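Local coordinates for putative cell invasion protein with MAC/Perforin domain (Bacteroides thetaiotaomicron VPI-5482, PDB 3KK7), which is of unproven function but belongs to the membrane-attack complex/perforin family and may take part in cell invasion or membrane attack by this gut symbiont, at residues A[384-396]-A[412-426]. Residues are numbered along the deposited sequence; the frame is centred on the assembly and turned at random.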
ATOM      1  N   ILE A 384      31.071  11.516  -4.035  1.00 37.49           N
ATOM      2  CA  ILE A 384      31.908  10.325  -3.872  1.00 37.41           C
ATOM      3  C   ILE A 384      32.571  10.360  -2.504  1.00 37.58           C
ATOM      4  O   ILE A 384      32.324   9.476  -1.686  1.00 38.01           O
ATOM      5  CB  ILE A 384      32.992  10.167  -4.985  1.00 37.25           C
ATOM      6  CG1 ILE A 384      32.347  10.052  -6.366  1.00 36.78           C
ATOM      7  CG2 ILE A 384      33.849   8.918  -4.721  1.00 36.23           C
ATOM      8  CD1 ILE A 384      31.468   8.802  -6.551  1.00 35.48           C
ATOM      9  N   ARG A 385      33.400  11.372  -2.249  1.00 37.47           N
ATOM     10  CA  ARG A 385      34.065  11.497  -0.951  1.00 37.43           C
ATOM     11  C   ARG A 385      34.603  12.897  -0.710  1.00 37.11           C
ATOM     12  O   ARG A 385      34.575  13.743  -1.616  1.00 37.13           O
ATOM     13  CB  ARG A 385      35.218  10.496  -0.851  1.00 37.69           C
ATOM     14  CG  ARG A 385      36.264  10.621  -1.966  1.00 38.57           C
ATOM     15  CD  ARG A 385      37.570   9.949  -1.574  1.00 39.68           C
ATOM     16  NE  ARG A 385      38.633  10.245  -2.537  1.00 40.92           N
ATOM     17  CZ  ARG A 385      38.819   9.599  -3.686  1.00 41.72           C
ATOM     18  NH1 ARG A 385      38.011   8.598  -4.057  1.00 41.43           N
ATOM     19  NH2 ARG A 385      39.826   9.960  -4.478  1.00 42.13           N
ATOM     20  N   LYS A 386      35.083  13.119   0.517  1.00 36.55           N
ATOM     21  CA  LYS A 386      35.809  14.336   0.898  1.00 36.21           C
ATOM     22  C   LYS A 386      37.301  14.143   0.691  1.00 34.61           C
ATOM     23  O   LYS A 386      37.848  13.113   1.069  1.00 34.08           O
ATOM     24  CB  LYS A 386      35.581  14.713   2.380  1.00 36.81           C
ATOM     25  CG  LYS A 386      34.160  15.124   2.692  1.00 39.17           C
ATOM     26  CD  LYS A 386      34.018  16.193   3.785  1.00 41.66           C
ATOM     27  CE  LYS A 386      32.587  16.797   3.685  1.00 43.08           C
ATOM     28  NZ  LYS A 386      32.099  17.445   4.947  1.00 44.72           N
ATOM     29  N   SER A 387      37.948  15.161   0.131  1.00 33.09           N
ATOM     30  CA  SER A 387      39.395  15.174  -0.026  1.00 31.99           C
ATOM     31  C   SER A 387      40.045  15.275   1.342  1.00 31.08           C
ATOM     32  O   SER A 387      39.372  15.521   2.337  1.00 30.15           O
ATOM     33  CB  SER A 387      39.847  16.357  -0.914  1.00 32.02           C
ATOM     34  OG  SER A 387      39.868  17.597  -0.220  1.00 30.91           O
ATOM     35  N   ASN A 388      41.358  15.102   1.392  1.00 30.48           N
ATOM     36  CA  ASN A 388      42.056  15.277   2.650  1.00 30.16           C
ATOM     37  C   ASN A 388      42.191  16.754   3.033  1.00 30.63           C
ATOM     38  O   ASN A 388      42.762  17.068   4.076  1.00 30.39           O
ATOM     39  CB  ASN A 388      43.414  14.585   2.634  1.00 29.84           C
ATOM     40  CG  ASN A 388      44.375  15.192   1.641  1.00 28.22           C
ATOM     41  OD1 ASN A 388      44.393  16.401   1.430  1.00 24.49           O
ATOM     42  ND2 ASN A 388      45.207  14.348   1.049  1.00 26.62           N
ATOM     43  N   SER A 389      41.706  17.657   2.184  1.00 30.78           N
ATOM     44  CA  SER A 389      41.613  19.057   2.555  1.00 31.49           C
ATOM     45  C   SER A 389      40.168  19.394   2.980  1.00 31.76           C
ATOM     46  O   SER A 389      39.869  20.518   3.381  1.00 31.60           O
ATOM     47  CB  SER A 389      42.127  19.967   1.426  1.00 31.44           C
ATOM     48  OG  SER A 389      41.297  19.935   0.274  1.00 33.03           O
ATOM     49  N   GLY A 390      39.284  18.407   2.923  1.00 32.12           N
ATOM     50  CA  GLY A 390      37.923  18.566   3.408  1.00 32.67           C
ATOM     51  C   GLY A 390      36.967  18.937   2.313  1.00 33.49           C
ATOM     52  O   GLY A 390      35.834  19.292   2.578  1.00 33.36           O
ATOM     53  N   GLU A 391      37.411  18.808   1.071  1.00 34.83           N
ATOM     54  CA  GLU A 391      36.637  19.270  -0.077  1.00 35.83           C
ATOM     55  C   GLU A 391      35.735  18.160  -0.633  1.00 36.27           C
ATOM     56  O   GLU A 391      36.178  17.014  -0.832  1.00 35.72           O
ATOM     57  CB  GLU A 391      37.595  19.809  -1.147  1.00 36.20           C
ATOM     58  CG  GLU A 391      36.996  20.103  -2.520  1.00 37.86           C
ATOM     59  CD  GLU A 391      37.962  20.865  -3.422  1.00 40.83           C
ATOM     60  OE1 GLU A 391      39.086  21.206  -2.968  1.00 42.20           O
ATOM     61  OE2 GLU A 391      37.593  21.134  -4.585  1.00 43.31           O
ATOM     62  N   LYS A 392      34.473  18.507  -0.894  1.00 36.51           N
ATOM     63  CA  LYS A 392      33.568  17.555  -1.509  1.00 36.79           C
ATOM     64  C   LYS A 392      33.990  17.301  -2.957  1.00 36.52           C
ATOM     65  O   LYS A 392      34.248  18.241  -3.719  1.00 36.31           O
ATOM     66  CB  LYS A 392      32.128  18.022  -1.418  1.00 36.91           C
ATOM     67  CG  LYS A 392      31.585  18.007   0.002  1.00 38.37           C
ATOM     68  CD  LYS A 392      30.051  18.018  -0.020  1.00 41.11           C
ATOM     69  CE  LYS A 392      29.415  17.905   1.374  1.00 42.80           C
ATOM     70  NZ  LYS A 392      29.265  19.245   2.027  1.00 43.41           N
ATOM     71  N   LEU A 393      34.092  16.011  -3.295  1.00 36.38           N
ATOM     72  CA  LEU A 393      34.500  15.537  -4.625  1.00 35.85           C
ATOM     73  C   LEU A 393      33.385  14.720  -5.274  1.00 35.73           C
ATOM     74  O   LEU A 393      32.757  13.871  -4.627  1.00 35.04           O
ATOM     75  CB  LEU A 393      35.732  14.652  -4.524  1.00 35.62           C
ATOM     76  CG  LEU A 393      36.977  15.249  -3.899  1.00 34.52           C
ATOM     77  CD1 LEU A 393      37.997  14.121  -3.705  1.00 33.14           C
ATOM     78  CD2 LEU A 393      37.509  16.365  -4.786  1.00 33.08           C
ATOM     79  N   TYR A 394      33.185  14.962  -6.569  1.00 35.58           N
ATOM     80  CA  TYR A 394      32.051  14.431  -7.290  1.00 34.98           C
ATOM     81  C   TYR A 394      32.439  13.747  -8.593  1.00 35.11           C
ATOM     82  O   TYR A 394      33.419  14.116  -9.230  1.00 35.10           O
ATOM     83  CB  TYR A 394      31.127  15.583  -7.627  1.00 34.87           C
ATOM     84  CG  TYR A 394      30.537  16.300  -6.444  1.00 34.30           C
ATOM     85  CD1 TYR A 394      29.341  15.862  -5.866  1.00 34.72           C
ATOM     86  CD2 TYR A 394      31.149  17.430  -5.914  1.00 32.97           C
ATOM     87  CE1 TYR A 394      28.776  16.529  -4.783  1.00 35.25           C
ATOM     88  CE2 TYR A 394      30.590  18.111  -4.841  1.00 33.31           C
ATOM     89  CZ  TYR A 394      29.402  17.659  -4.281  1.00 35.14           C
ATOM     90  OH  TYR A 394      28.843  18.317  -3.213  1.00 35.97           O
ATOM     91  N   ASP A 395      31.648  12.740  -8.971  1.00 35.23           N
ATOM     92  CA  ASP A 395      31.701  12.129 -10.290  1.00 35.15           C
ATOM     93  C   ASP A 395      30.556  12.748 -11.106  1.00 35.21           C
ATOM     94  O   ASP A 395      29.600  13.288 -10.545  1.00 34.71           O
ATOM     95  CB  ASP A 395      31.537  10.601 -10.180  1.00 35.34           C
ATOM     96  CG  ASP A 395      31.859   9.852 -11.497  1.00 36.31           C
ATOM     97  OD1 ASP A 395      32.417  10.467 -12.425  1.00 38.55           O
ATOM     98  OD2 ASP A 395      31.570   8.635 -11.603  1.00 35.86           O
ATOM     99  N   ILE A 396      30.668  12.686 -12.429  1.00 35.21           N
ATOM    100  CA  ILE A 396      29.617  13.162 -13.326  1.00 34.83           C
ATOM    101  C   ILE A 396      28.916  11.922 -13.826  1.00 34.09           C
ATOM    102  O   ILE A 396      29.549  11.018 -14.350  1.00 34.16           O
ATOM    103  CB  ILE A 396      30.195  13.949 -14.504  1.00 34.78           C
ATOM    104  CG1 ILE A 396      30.945  15.174 -13.987  1.00 35.27           C
ATOM    105  CG2 ILE A 396      29.092  14.385 -15.465  1.00 35.65           C
ATOM    106  CD1 ILE A 396      31.806  15.855 -15.042  1.00 36.22           C
ATOM    107  N   ASN A 412      29.523   4.793 -11.883  1.00 44.16           N
ATOM    108  CA  ASN A 412      30.814   4.195 -12.257  1.00 45.63           C
ATOM    109  C   ASN A 412      31.503   3.777 -10.958  1.00 46.40           C
ATOM    110  O   ASN A 412      32.107   4.609 -10.274  1.00 46.61           O
ATOM    111  CB  ASN A 412      31.697   5.194 -13.042  1.00 45.98           C
ATOM    112  CG  ASN A 412      30.970   5.815 -14.276  1.00 47.76           C
ATOM    113  OD1 ASN A 412      29.728   5.762 -14.388  1.00 48.04           O
ATOM    114  ND2 ASN A 412      31.755   6.421 -15.197  1.00 48.42           N
ATOM    115  N   PRO A 413      31.406   2.486 -10.595  1.00 47.44           N
ATOM    116  CA  PRO A 413      31.901   2.088  -9.277  1.00 48.04           C
ATOM    117  C   PRO A 413      33.418   2.267  -9.133  1.00 48.84           C
ATOM    118  O   PRO A 413      33.916   2.351  -8.009  1.00 48.72           O
ATOM    119  CB  PRO A 413      31.470   0.622  -9.171  1.00 47.97           C
ATOM    120  CG  PRO A 413      31.398   0.142 -10.575  1.00 47.59           C
ATOM    121  CD  PRO A 413      30.970   1.325 -11.395  1.00 47.46           C
ATOM    122  N   ASP A 414      34.127   2.364 -10.264  1.00 49.91           N
ATOM    123  CA  ASP A 414      35.569   2.666 -10.274  1.00 50.89           C
ATOM    124  C   ASP A 414      35.890   4.159 -10.108  1.00 50.91           C
ATOM    125  O   ASP A 414      37.051   4.563 -10.139  1.00 51.00           O
ATOM    126  CB  ASP A 414      36.234   2.110 -11.552  1.00 51.36           C
ATOM    127  CG  ASP A 414      36.673   0.633 -11.409  1.00 52.85           C
ATOM    128  OD1 ASP A 414      36.250  -0.055 -10.449  1.00 54.42           O
ATOM    129  OD2 ASP A 414      37.459   0.156 -12.262  1.00 55.54           O
ATOM    130  N   ALA A 415      34.859   4.970  -9.918  1.00 51.16           N
ATOM    131  CA  ALA A 415      35.035   6.390  -9.682  1.00 51.09           C
ATOM    132  C   ALA A 415      35.712   6.661  -8.335  1.00 51.06           C
ATOM    133  O   ALA A 415      36.374   7.685  -8.195  1.00 51.44           O
ATOM    134  CB  ALA A 415      33.682   7.115  -9.762  1.00 50.93           C
ATOM    135  N   ALA A 416      35.542   5.764  -7.356  1.00 50.86           N
ATOM    136  CA  ALA A 416      36.183   5.917  -6.033  1.00 50.95           C
ATOM    137  C   ALA A 416      37.708   5.689  -6.091  1.00 50.94           C
ATOM    138  O   ALA A 416      38.459   6.269  -5.294  1.00 51.11           O
ATOM    139  CB  ALA A 416      35.545   4.981  -4.999  1.00 50.81           C
ATOM    140  N   SER A 417      38.147   4.850  -7.035  1.00 50.71           N
ATOM    141  CA  SER A 417      39.576   4.592  -7.287  1.00 50.41           C
ATOM    142  C   SER A 417      40.309   5.856  -7.728  1.00 49.97           C
ATOM    143  O   SER A 417      41.458   6.065  -7.373  1.00 50.00           O
ATOM    144  CB  SER A 417      39.760   3.525  -8.389  1.00 50.41           C
ATOM    145  OG  SER A 417      39.050   2.318  -8.122  1.00 50.83           O
ATOM    146  N   GLN A 418      39.639   6.701  -8.500  1.00 49.61           N
ATOM    147  CA  GLN A 418      40.300   7.849  -9.104  1.00 49.17           C
ATOM    148  C   GLN A 418      40.906   8.759  -8.041  1.00 48.91           C
ATOM    149  O   GLN A 418      40.390   8.878  -6.932  1.00 49.13           O
ATOM    150  CB  GLN A 418      39.329   8.624  -9.993  1.00 49.14           C
ATOM    151  CG  GLN A 418      38.642   7.764 -11.064  1.00 49.00           C
ATOM    152  CD  GLN A 418      38.020   8.592 -12.181  1.00 48.85           C
ATOM    153  OE1 GLN A 418      36.839   8.942 -12.133  1.00 46.87           O
ATOM    154  NE2 GLN A 418      38.827   8.922 -13.189  1.00 50.14           N
ATOM    155  N   SER A 419      42.015   9.387  -8.395  1.00 48.63           N
ATOM    156  CA  SER A 419      42.744  10.254  -7.489  1.00 48.46           C
ATOM    157  C   SER A 419      41.998  11.553  -7.288  1.00 48.46           C
ATOM    158  O   SER A 419      41.451  12.112  -8.242  1.00 48.62           O
ATOM    159  CB  SER A 419      44.110  10.589  -8.079  1.00 48.38           C
ATOM    160  OG  SER A 419      43.961  11.441  -9.206  1.00 48.09           O
ATOM    161  N   ASP A 420      42.015  12.048  -6.054  1.00 48.38           N
ATOM    162  CA  ASP A 420      41.426  13.341  -5.704  1.00 48.35           C
ATOM    163  C   ASP A 420      41.394  14.366  -6.861  1.00 48.56           C
ATOM    164  O   ASP A 420      40.331  14.887  -7.197  1.00 48.40           O
ATOM    165  CB  ASP A 420      42.163  13.940  -4.491  1.00 47.99           C
ATOM    166  CG  ASP A 420      41.642  13.411  -3.148  1.00 47.86           C
ATOM    167  OD1 ASP A 420      40.815  12.453  -3.116  1.00 46.57           O
ATOM    168  OD2 ASP A 420      42.068  13.984  -2.110  1.00 47.03           O
ATOM    169  N   GLU A 421      42.547  14.627  -7.481  1.00 48.80           N
ATOM    170  CA  GLU A 421      42.665  15.721  -8.473  1.00 48.86           C
ATOM    171  C   GLU A 421      41.827  15.488  -9.723  1.00 48.12           C
ATOM    172  O   GLU A 421      41.328  16.437 -10.322  1.00 48.07           O
ATOM    173  CB  GLU A 421      44.136  15.989  -8.845  1.00 49.40           C
ATOM    174  CG  GLU A 421      44.932  16.783  -7.769  1.00 51.07           C
ATOM    175  CD  GLU A 421      45.108  16.028  -6.426  1.00 53.44           C
ATOM    176  OE1 GLU A 421      44.976  14.780  -6.397  1.00 55.02           O
ATOM    177  OE2 GLU A 421      45.382  16.686  -5.393  1.00 54.51           O
ATOM    178  N   GLU A 422      41.662  14.226 -10.101  1.00 47.48           N
ATOM    179  CA  GLU A 422      40.792  13.873 -11.219  1.00 47.03           C
ATOM    180  C   GLU A 422      39.336  14.237 -10.921  1.00 46.21           C
ATOM    181  O   GLU A 422      38.690  14.961 -11.688  1.00 46.46           O
ATOM    182  CB  GLU A 422      40.891  12.383 -11.515  1.00 47.24           C
ATOM    183  CG  GLU A 422      42.258  11.941 -12.004  1.00 48.27           C
ATOM    184  CD  GLU A 422      42.336  10.438 -12.212  1.00 49.98           C
ATOM    185  OE1 GLU A 422      41.258   9.807 -12.376  1.00 51.08           O
ATOM    186  OE2 GLU A 422      43.468   9.893 -12.218  1.00 49.50           O
ATOM    187  N   LEU A 423      38.836  13.734  -9.796  1.00 45.05           N
ATOM    188  CA  LEU A 423      37.462  14.006  -9.352  1.00 43.96           C
ATOM    189  C   LEU A 423      37.188  15.504  -9.193  1.00 42.95           C
ATOM    190  O   LEU A 423      36.127  15.982  -9.587  1.00 42.94           O
ATOM    191  CB  LEU A 423      37.159  13.260  -8.034  1.00 43.88           C
ATOM    192  CG  LEU A 423      37.172  11.717  -8.049  1.00 43.43           C
ATOM    193  CD1 LEU A 423      37.326  11.155  -6.642  1.00 42.47           C
ATOM    194  CD2 LEU A 423      35.921  11.144  -8.720  1.00 42.45           C
ATOM    195  N   LYS A 424      38.149  16.232  -8.634  1.00 41.84           N
ATOM    196  CA  LYS A 424      38.052  17.694  -8.501  1.00 41.27           C
ATOM    197  C   LYS A 424      37.968  18.415  -9.863  1.00 40.73           C
ATOM    198  O   LYS A 424      37.418  19.524  -9.958  1.00 40.39           O
ATOM    199  CB  LYS A 424      39.250  18.221  -7.693  1.00 41.34           C
ATOM    200  CG  LYS A 424      39.221  19.720  -7.392  1.00 41.49           C
ATOM    201  CD  LYS A 424      40.275  20.083  -6.344  1.00 41.55           C
ATOM    202  CE  LYS A 424      40.496  21.589  -6.217  1.00 40.66           C
ATOM    203  NZ  LYS A 424      41.480  21.886  -5.143  1.00 39.86           N
ATOM    204  N   ALA A 425      38.518  17.786 -10.907  1.00 40.20           N
ATOM    205  CA  ALA A 425      38.461  18.328 -12.270  1.00 39.85           C
ATOM    206  C   ALA A 425      37.053  18.250 -12.884  1.00 39.43           C
ATOM    207  O   ALA A 425      36.792  18.897 -13.900  1.00 39.08           O
ATOM    208  CB  ALA A 425      39.483  17.630 -13.177  1.00 39.95           C
ATOM    209  N   ASN A 426      36.158  17.463 -12.275  1.00 38.76           N
ATOM    210  CA  ASN A 426      34.755  17.452 -12.677  1.00 38.51           C
ATOM    211  C   ASN A 426      34.033  18.752 -12.268  1.00 38.62           C
ATOM    212  O   ASN A 426      32.917  19.031 -12.745  1.00 38.34           O
ATOM    213  CB  ASN A 426      34.029  16.233 -12.092  1.00 38.47           C
ATOM    214  CG  ASN A 426      34.529  14.902 -12.662  1.00 37.87           C
ATOM    215  OD1 ASN A 426      34.832  14.805 -13.844  1.00 36.82           O
ATOM    216  ND2 ASN A 426      34.589  13.867 -11.820  1.00 34.95           N
TER
HETATM  217  O   HOH W   1      29.929   7.157 -10.333  1.00 32.85           O
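Arg385 and Asp420 join a beta hairpin of the D2 region, strands 376-386 and 392-401, to the segment 412-426 with its short helix 420-424. Opposite Leu393, Ile384 and Arg385 form a classic beta bulge, and all three side chains start out toward that segment.

Charged contacts come first. Arg385 grips Asp420 side-on: NE (3.2 Å) and NH2 (3.0 Å) of Arg385 both donate to Asp420 OD1, with guanidinium and carboxylate planes only 26° apart. The same group binds backbone as well. Its NH2 reaches Gln418 O at 2.7 Å, a nearly straight bond (171°) lying in the guanidinium plane, whereas NH1 meets Ala416 O from a tilt. The Arg385 side chain runs extended from CG to NE, chi2 and chi3 both anti, which carries the guanidinium over to residues 416-420. An alanine here would remove all four bonds, would probably leave the carboxylate of Asp420 without its cationic mate and would be likely to free residues 416-420 to shift. A weaker salt bridge links Lys424 NZ to Glu391 OE1 at 3.3 Å.

Leu423 CD1 lies over the rim of one guanidinium face of Arg385, 3.3 Å above its plane. Among purely apolar side chains, Leu423 CB meets Leu393 CB, and Ile384 lays CD1 by Ala415 CB (4.2 Å) and CG2 against Ala416. Ile396 rests its CD1 on the Asn426 side chain and also touches Phe432 of helix 429-443.

At the start of segment 412-426, a water accepts from Asn412 N and donates to Asp395 OD2; at the other end, Asn426 ND2 donates to a lone pair of Tyr394 O at 2.9 Å, with that oxygen only 9° out of the amide plane.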